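Local coordinates for probable translation factor yciO (Escherichia coli, PDB 1KK9), which is of unknown function but, as a member of the SUA5/YrdC family, may bind double-stranded RNA, at residues 106-111 and 136-141; 113-118 and 199-204. One frame throughout, in Å; residues are numbered along the deposited sequence.

Helix 98-105 gives way to the loop 106-111, which runs straight into strand 112-117; the chain then returns along the antiparallel strand 133-137 and leaves it at V138. Interaction 1 closes this excursion by bringing 136-141 back against 106-111, so the loop before one strand meets the exit from the next. Interaction 2 closes a longer loop, in which 199-204 arrives beside 113-118 as a parallel neighbour. Along the chain the two contacts cross: 106-111 precedes 113-118, and 136-141 falls before 199-204, so the segments alternate. Both reach the same sheet: strand 112-117 lies between 133-137 and 198-201, and M136 O and F114 N, 2.8 Å apart, probably form a hydrogen bond joining the two contacts.

Interaction 1 of 2, residues 106-111 and 136-141; sequences NNTPGN and MRVPSN
T108, P109 and G110 meet V138 and S140 in a loop-to-loop contact, partly buried, where the chain entering strand 112-117 passes the chain leaving strand 133-137. A single backbone hydrogen bond joins them: G110 N donates to V138 O over 2.7 Å, nearly straight at 164°. The apolar half lies next to it. P109 sets CB against V138 CG1 at 3.6 Å, while the ring's CG rests on S140 CB, also 3.6 Å away. V138 reaches the proline because CG1 is anti to the backbone N (chi1 178°), and the same methyl group touches T108 CG2, the two side chains crossing at about a right angle. Branched T108 suits this place: its methyl packs on valine while OG1 bonds back to M104 O of helix 98-105.

In this YrdC-like protein, an open twisted alpha/beta sheet, the loop links helix 98-105 to strand 112-117. The peptide bond before P109 is cis, a form proline tolerates far better than other residues, and it makes a sharp bend in the loop. G110 follows with a positive phi of 81°, favourable to glycine, and a side chain there would run into S140 OG, which lies 3.9 Å from G110 CA. Just beyond, N141 takes the N-cap position of helix 142-151. D50 bridges the two segments from outside, one carboxylate oxygen accepting from S140 N and the other from N111 N.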
ATOM      1  N   ASN A 106      15.252  -1.812  11.221  1.00 43.79           N
ATOM      2  CA  ASN A 106      14.807  -2.982  11.959  1.00 45.45           C
ATOM      3  C   ASN A 106      13.300  -3.130  12.107  1.00 43.63           C
ATOM      4  O   ASN A 106      12.819  -4.070  12.735  1.00 42.39           O
ATOM      5  CB  ASN A 106      15.498  -3.006  13.321  1.00 48.98           C
ATOM      6  CG  ASN A 106      17.007  -3.113  13.186  1.00 51.80           C
ATOM      7  OD1 ASN A 106      17.523  -4.113  12.675  1.00 53.28           O
ATOM      8  ND2 ASN A 106      17.722  -2.075  13.615  1.00 52.95           N
ATOM      9  N   ASN A 107      12.556  -2.210  11.508  1.00 41.16           N
ATOM     10  CA  ASN A 107      11.112  -2.276  11.572  1.00 37.78           C
ATOM     11  C   ASN A 107      10.543  -2.456  10.172  1.00 37.93           C
ATOM     12  O   ASN A 107       9.581  -1.803   9.788  1.00 37.79           O
ATOM     13  CB  ASN A 107      10.578  -1.020  12.247  1.00 35.89           C
ATOM     14  CG  ASN A 107      11.154  -0.837  13.636  1.00 36.90           C
ATOM     15  OD1 ASN A 107      12.048  -0.021  13.848  1.00 34.48           O
ATOM     16  ND2 ASN A 107      10.661  -1.627  14.589  1.00 34.42           N
ATOM     17  N   THR A 108      11.160  -3.363   9.423  1.00 37.49           N
ATOM     18  CA  THR A 108      10.770  -3.684   8.059  1.00 38.30           C
ATOM     19  C   THR A 108      11.141  -5.138   7.778  1.00 37.29           C
ATOM     20  O   THR A 108      12.167  -5.623   8.254  1.00 38.91           O
ATOM     21  CB  THR A 108      11.502  -2.767   7.047  1.00 39.17           C
ATOM     22  OG1 THR A 108      11.000  -1.431   7.172  1.00 42.02           O
ATOM     23  CG2 THR A 108      11.288  -3.238   5.628  1.00 39.79           C
ATOM     24  N   PRO A 109      10.322  -5.851   6.990  1.00 35.79           N
ATOM     25  CA  PRO A 109       9.085  -5.395   6.348  1.00 33.43           C
ATOM     26  C   PRO A 109       7.827  -5.578   7.203  1.00 32.84           C
ATOM     27  O   PRO A 109       7.866  -6.177   8.275  1.00 31.39           O
ATOM     28  CB  PRO A 109       9.034  -6.248   5.097  1.00 31.98           C
ATOM     29  CG  PRO A 109       9.513  -7.574   5.627  1.00 33.76           C
ATOM     30  CD  PRO A 109      10.715  -7.178   6.475  1.00 34.35           C
ATOM     31  N   GLY A 110       6.717  -5.041   6.703  1.00 31.28           N
ATOM     32  CA  GLY A 110       5.432  -5.161   7.367  1.00 29.66           C
ATOM     33  C   GLY A 110       5.104  -4.221   8.505  1.00 29.95           C
ATOM     34  O   GLY A 110       5.955  -3.470   8.978  1.00 28.63           O
ATOM     35  N   ASN A 111       3.830  -4.258   8.902  1.00 29.40           N
ATOM     36  CA  ASN A 111       3.292  -3.486  10.015  1.00 29.88           C
ATOM     37  C   ASN A 111       3.359  -1.967  10.017  1.00 29.66           C
ATOM     38  O   ASN A 111       2.731  -1.326  10.864  1.00 28.28           O
ATOM     39  CB  ASN A 111       3.926  -3.981  11.311  1.00 31.46           C
ATOM     40  CG  ASN A 111       3.815  -5.472  11.467  1.00 31.08           C
ATOM     41  OD1 ASN A 111       2.719  -6.017  11.509  1.00 33.46           O
ATOM     42  ND2 ASN A 111       4.956  -6.144  11.542  1.00 31.05           N
HETATM   43  N   MSE A 136       5.291   5.530   2.488  1.00 29.36           N
HETATM   44  CA  MSE A 136       6.123   4.474   1.931  1.00 28.58           C
HETATM   45  C   MSE A 136       5.809   3.254   2.793  1.00 27.88           C
HETATM   46  O   MSE A 136       5.728   3.367   4.015  1.00 26.87           O
HETATM   47  CB  MSE A 136       7.593   4.853   2.044  1.00 29.07           C
HETATM   48  CG  MSE A 136       7.912   6.185   1.391  1.00 34.08           C
HETATM   49 SE   MSE A 136       7.349   6.263  -0.459  1.00 42.78          SE
HETATM   50  CE  MSE A 136       8.495   4.904  -1.211  1.00 37.24           C
ATOM     51  N   ARG A 137       5.640   2.100   2.154  1.00 25.81           N
ATOM     52  CA  ARG A 137       5.279   0.870   2.853  1.00 25.84           C
ATOM     53  C   ARG A 137       5.846  -0.387   2.185  1.00 25.54           C
ATOM     54  O   ARG A 137       5.669  -0.598   0.987  1.00 27.77           O
ATOM     55  CB  ARG A 137       3.746   0.809   2.932  1.00 24.50           C
ATOM     56  CG  ARG A 137       3.115  -0.474   3.433  1.00 26.07           C
ATOM     57  CD  ARG A 137       1.621  -0.231   3.590  1.00 25.46           C
ATOM     58  NE  ARG A 137       0.831  -1.437   3.805  1.00 26.28           N
ATOM     59  CZ  ARG A 137      -0.493  -1.447   3.943  1.00 28.12           C
ATOM     60  NH1 ARG A 137      -1.176  -0.312   3.892  1.00 23.78           N
ATOM     61  NH2 ARG A 137      -1.134  -2.595   4.125  1.00 25.19           N
ATOM     62  N   VAL A 138       6.535  -1.215   2.972  1.00 25.88           N
ATOM     63  CA  VAL A 138       7.121  -2.464   2.481  1.00 25.47           C
ATOM     64  C   VAL A 138       6.342  -3.623   3.110  1.00 26.38           C
ATOM     65  O   VAL A 138       6.443  -3.873   4.309  1.00 27.26           O
ATOM     66  CB  VAL A 138       8.627  -2.593   2.864  1.00 26.83           C
ATOM     67  CG1 VAL A 138       9.176  -3.923   2.367  1.00 23.63           C
ATOM     68  CG2 VAL A 138       9.449  -1.440   2.276  1.00 25.54           C
ATOM     69  N   PRO A 139       5.547  -4.339   2.298  1.00 25.17           N
ATOM     70  CA  PRO A 139       4.753  -5.464   2.801  1.00 25.47           C
ATOM     71  C   PRO A 139       5.645  -6.668   3.061  1.00 25.41           C
ATOM     72  O   PRO A 139       6.685  -6.832   2.425  1.00 26.14           O
ATOM     73  CB  PRO A 139       3.749  -5.699   1.679  1.00 23.48           C
ATOM     74  CG  PRO A 139       4.562  -5.405   0.455  1.00 25.83           C
ATOM     75  CD  PRO A 139       5.357  -4.165   0.845  1.00 25.62           C
ATOM     76  N   SER A 140       5.247  -7.513   3.999  1.00 25.80           N
ATOM     77  CA  SER A 140       6.047  -8.682   4.328  1.00 28.01           C
ATOM     78  C   SER A 140       5.475  -9.980   3.759  1.00 29.22           C
ATOM     79  O   SER A 140       6.123 -11.021   3.821  1.00 30.23           O
ATOM     80  CB  SER A 140       6.162  -8.793   5.841  1.00 25.84           C
ATOM     81  OG  SER A 140       4.878  -8.884   6.414  1.00 28.16           O
ATOM     82  N   ASN A 141       4.271  -9.923   3.198  1.00 29.78           N
ATOM     83  CA  ASN A 141       3.664 -11.138   2.670  1.00 28.07           C
ATOM     84  C   ASN A 141       4.058 -11.516   1.245  1.00 27.25           C
ATOM     85  O   ASN A 141       4.212 -10.660   0.366  1.00 27.14           O
ATOM     86  CB  ASN A 141       2.140 -11.068   2.780  1.00 28.76           C
ATOM     87  CG  ASN A 141       1.544  -9.984   1.914  1.00 27.59           C
ATOM     88  OD1 ASN A 141       1.881  -8.813   2.058  1.00 25.90           O
ATOM     89  ND2 ASN A 141       0.653 -10.369   1.008  1.00 25.48           N
TER

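Interaction 2 of 2, residues 113-118 and 199-204; sequences TFILKG and VIDLTD
Strands 113-117 and 199-201 run parallel, their axes 4.7 Å apart at closest approach and inclined by 25°. T113 pairs with V199, F114 with I200 and I115 with D201. I200 N donates to T113 O and I200 O accepts from I115 N, both at 2.9 Å; L202 N then donates to I115 O, carrying the pairing past the end of the second strand.

On the face of F114 and I200, beta-branched I200 brings CB to the ring edge at CD1, 4.0 Å away. L202 CD1 approaches the same ring carbon obliquely, and L202 CB packs on L116 CD2 at 3.5 Å. On the other face I115 CD1 presses on V199 CG1 at 3.4 Å, tighter than usual for two methyls, and I115 CG2 faces the D201 carboxylate.

D201 forms an Asx turn: OD1 accepts from T203 N at 2.8 Å and, on its syn lone pair, from T203 OG1. With OG1 between backbone N and carbonyl carbon (chi1 60°), T203 leaves CG2 to lie by I115 O. D201 OD2 makes a salt bridge with R131; an alanine here removes both oxygens, which would probably leave R131 without its salt-bridge mate and T203 N and OG1 without their shared acceptor, so that the turn is less firmly held.

M104 of helix 98-105 covers F114, L116 and L202, whereas V210 of strand 208-211 packs on I115, V199 and D201; strand 133-137 borders 112-117 on the side away from 198-201.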
ATOM      1  N   THR A 113       3.740   2.080   7.910  1.00 26.47           N
ATOM      2  CA  THR A 113       3.637   2.992   6.795  1.00 26.55           C
ATOM      3  C   THR A 113       4.433   4.200   7.281  1.00 26.92           C
ATOM      4  O   THR A 113       4.132   4.760   8.333  1.00 26.63           O
ATOM      5  CB  THR A 113       2.206   3.421   6.513  1.00 25.44           C
ATOM      6  OG1 THR A 113       1.421   2.273   6.180  1.00 26.73           O
ATOM      7  CG2 THR A 113       2.184   4.406   5.361  1.00 24.18           C
ATOM      8  N   PHE A 114       5.461   4.574   6.524  1.00 27.29           N
ATOM      9  CA  PHE A 114       6.321   5.692   6.886  1.00 27.35           C
ATOM     10  C   PHE A 114       6.097   6.897   5.991  1.00 28.63           C
ATOM     11  O   PHE A 114       6.274   6.832   4.773  1.00 30.37           O
ATOM     12  CB  PHE A 114       7.789   5.275   6.801  1.00 26.21           C
ATOM     13  CG  PHE A 114       8.141   4.106   7.679  1.00 26.53           C
ATOM     14  CD1 PHE A 114       8.054   4.204   9.064  1.00 27.98           C
ATOM     15  CD2 PHE A 114       8.567   2.907   7.117  1.00 27.09           C
ATOM     16  CE1 PHE A 114       8.387   3.118   9.882  1.00 29.13           C
ATOM     17  CE2 PHE A 114       8.904   1.813   7.924  1.00 29.49           C
ATOM     18  CZ  PHE A 114       8.813   1.921   9.311  1.00 28.54           C
ATOM     19  N   ILE A 115       5.717   8.005   6.607  1.00 29.11           N
ATOM     20  CA  ILE A 115       5.481   9.238   5.880  1.00 31.26           C
ATOM     21  C   ILE A 115       6.801   9.987   5.711  1.00 32.10           C
ATOM     22  O   ILE A 115       7.452  10.366   6.687  1.00 32.63           O
ATOM     23  CB  ILE A 115       4.451  10.097   6.620  1.00 32.38           C
ATOM     24  CG1 ILE A 115       3.147   9.293   6.739  1.00 32.68           C
ATOM     25  CG2 ILE A 115       4.228  11.417   5.878  1.00 32.65           C
ATOM     26  CD1 ILE A 115       2.094   9.929   7.584  1.00 34.65           C
ATOM     27  N   LEU A 116       7.189  10.167   4.454  1.00 32.41           N
ATOM     28  CA  LEU A 116       8.427  10.840   4.091  1.00 33.88           C
ATOM     29  C   LEU A 116       8.181  11.829   2.955  1.00 35.15           C
ATOM     30  O   LEU A 116       7.093  11.877   2.394  1.00 35.65           O
ATOM     31  CB  LEU A 116       9.453   9.798   3.647  1.00 33.34           C
ATOM     32  CG  LEU A 116       9.893   8.788   4.713  1.00 33.75           C
ATOM     33  CD1 LEU A 116      10.679   7.654   4.082  1.00 33.82           C
ATOM     34  CD2 LEU A 116      10.733   9.506   5.748  1.00 33.80           C
ATOM     35  N   LYS A 117       9.194  12.624   2.625  1.00 36.81           N
ATOM     36  CA  LYS A 117       9.086  13.585   1.532  1.00 38.14           C
ATOM     37  C   LYS A 117       9.347  12.809   0.252  1.00 37.76           C
ATOM     38  O   LYS A 117      10.325  12.065   0.166  1.00 37.53           O
ATOM     39  CB  LYS A 117      10.145  14.682   1.668  1.00 41.65           C
ATOM     40  CG  LYS A 117       9.991  15.577   2.882  1.00 46.17           C
ATOM     41  CD  LYS A 117       8.814  16.545   2.744  1.00 50.62           C
ATOM     42  CE  LYS A 117       8.794  17.538   3.917  1.00 52.73           C
ATOM     43  NZ  LYS A 117       7.809  18.656   3.727  1.00 55.17           N
ATOM     44  N   GLY A 118       8.491  12.986  -0.749  1.00 37.59           N
ATOM     45  CA  GLY A 118       8.691  12.259  -1.988  1.00 38.64           C
ATOM     46  C   GLY A 118       9.766  12.867  -2.862  1.00 39.07           C
ATOM     47  O   GLY A 118       9.948  14.082  -2.867  1.00 39.99           O
ATOM     48  N   VAL A 199       1.202   4.040  11.454  1.00 25.18           N
ATOM     49  CA  VAL A 199       1.739   5.075  10.589  1.00 26.98           C
ATOM     50  C   VAL A 199       2.652   6.006  11.373  1.00 28.50           C
ATOM     51  O   VAL A 199       2.243   6.609  12.360  1.00 29.71           O
ATOM     52  CB  VAL A 199       0.593   5.873   9.912  1.00 25.44           C
ATOM     53  CG1 VAL A 199       1.158   6.972   9.026  1.00 24.24           C
ATOM     54  CG2 VAL A 199      -0.262   4.924   9.082  1.00 23.51           C
ATOM     55  N   ILE A 200       3.901   6.095  10.932  1.00 30.26           N
ATOM     56  CA  ILE A 200       4.889   6.936  11.589  1.00 31.24           C
ATOM     57  C   ILE A 200       5.342   8.035  10.644  1.00 32.16           C
ATOM     58  O   ILE A 200       5.802   7.758   9.534  1.00 31.56           O
ATOM     59  CB  ILE A 200       6.151   6.137  11.994  1.00 31.12           C
ATOM     60  CG1 ILE A 200       5.779   4.951  12.886  1.00 31.02           C
ATOM     61  CG2 ILE A 200       7.143   7.067  12.695  1.00 31.65           C
ATOM     62  CD1 ILE A 200       5.060   5.326  14.164  1.00 30.97           C
ATOM     63  N   ASP A 201       5.202   9.278  11.074  1.00 33.01           N
ATOM     64  CA  ASP A 201       5.645  10.392  10.257  1.00 35.58           C
ATOM     65  C   ASP A 201       7.123  10.586  10.593  1.00 35.17           C
ATOM     66  O   ASP A 201       7.486  10.723  11.758  1.00 34.81           O
ATOM     67  CB  ASP A 201       4.866  11.662  10.594  1.00 38.36           C
ATOM     68  CG  ASP A 201       5.202  12.810   9.655  1.00 42.55           C
ATOM     69  OD1 ASP A 201       6.396  12.966   9.301  1.00 42.85           O
ATOM     70  OD2 ASP A 201       4.274  13.560   9.273  1.00 45.01           O
ATOM     71  N   LEU A 202       7.971  10.582   9.573  1.00 35.55           N
ATOM     72  CA  LEU A 202       9.401  10.739   9.784  1.00 35.35           C
ATOM     73  C   LEU A 202       9.958  11.997   9.128  1.00 36.62           C
ATOM     74  O   LEU A 202      11.171  12.142   8.993  1.00 36.03           O
ATOM     75  CB  LEU A 202      10.147   9.515   9.235  1.00 35.03           C
ATOM     76  CG  LEU A 202       9.913   8.154   9.899  1.00 35.64           C
ATOM     77  CD1 LEU A 202      10.622   7.076   9.094  1.00 36.23           C
ATOM     78  CD2 LEU A 202      10.434   8.172  11.343  1.00 35.26           C
ATOM     79  N   THR A 203       9.086  12.909   8.724  1.00 38.49           N
ATOM     80  CA  THR A 203       9.555  14.128   8.074  1.00 42.60           C
ATOM     81  C   THR A 203      10.191  15.141   9.031  1.00 45.05           C
ATOM     82  O   THR A 203      11.022  15.944   8.613  1.00 47.12           O
ATOM     83  CB  THR A 203       8.418  14.807   7.310  1.00 40.47           C
ATOM     84  OG1 THR A 203       7.367  15.140   8.222  1.00 41.55           O
ATOM     85  CG2 THR A 203       7.878  13.868   6.241  1.00 41.56           C
ATOM     86  N   ASP A 204       9.815  15.109  10.307  1.00 47.39           N
ATOM     87  CA  ASP A 204      10.393  16.039  11.271  1.00 50.20           C
ATOM     88  C   ASP A 204      11.431  15.400  12.179  1.00 50.69           C
ATOM     89  O   ASP A 204      11.654  14.186  12.138  1.00 50.41           O
ATOM     90  CB  ASP A 204       9.304  16.687  12.123  1.00 53.60           C
ATOM     91  CG  ASP A 204       8.690  17.895  11.448  1.00 58.52           C
ATOM     92  OD1 ASP A 204       7.987  17.712  10.425  1.00 61.25           O
ATOM     93  OD2 ASP A 204       8.925  19.031  11.935  1.00 61.73           O
TER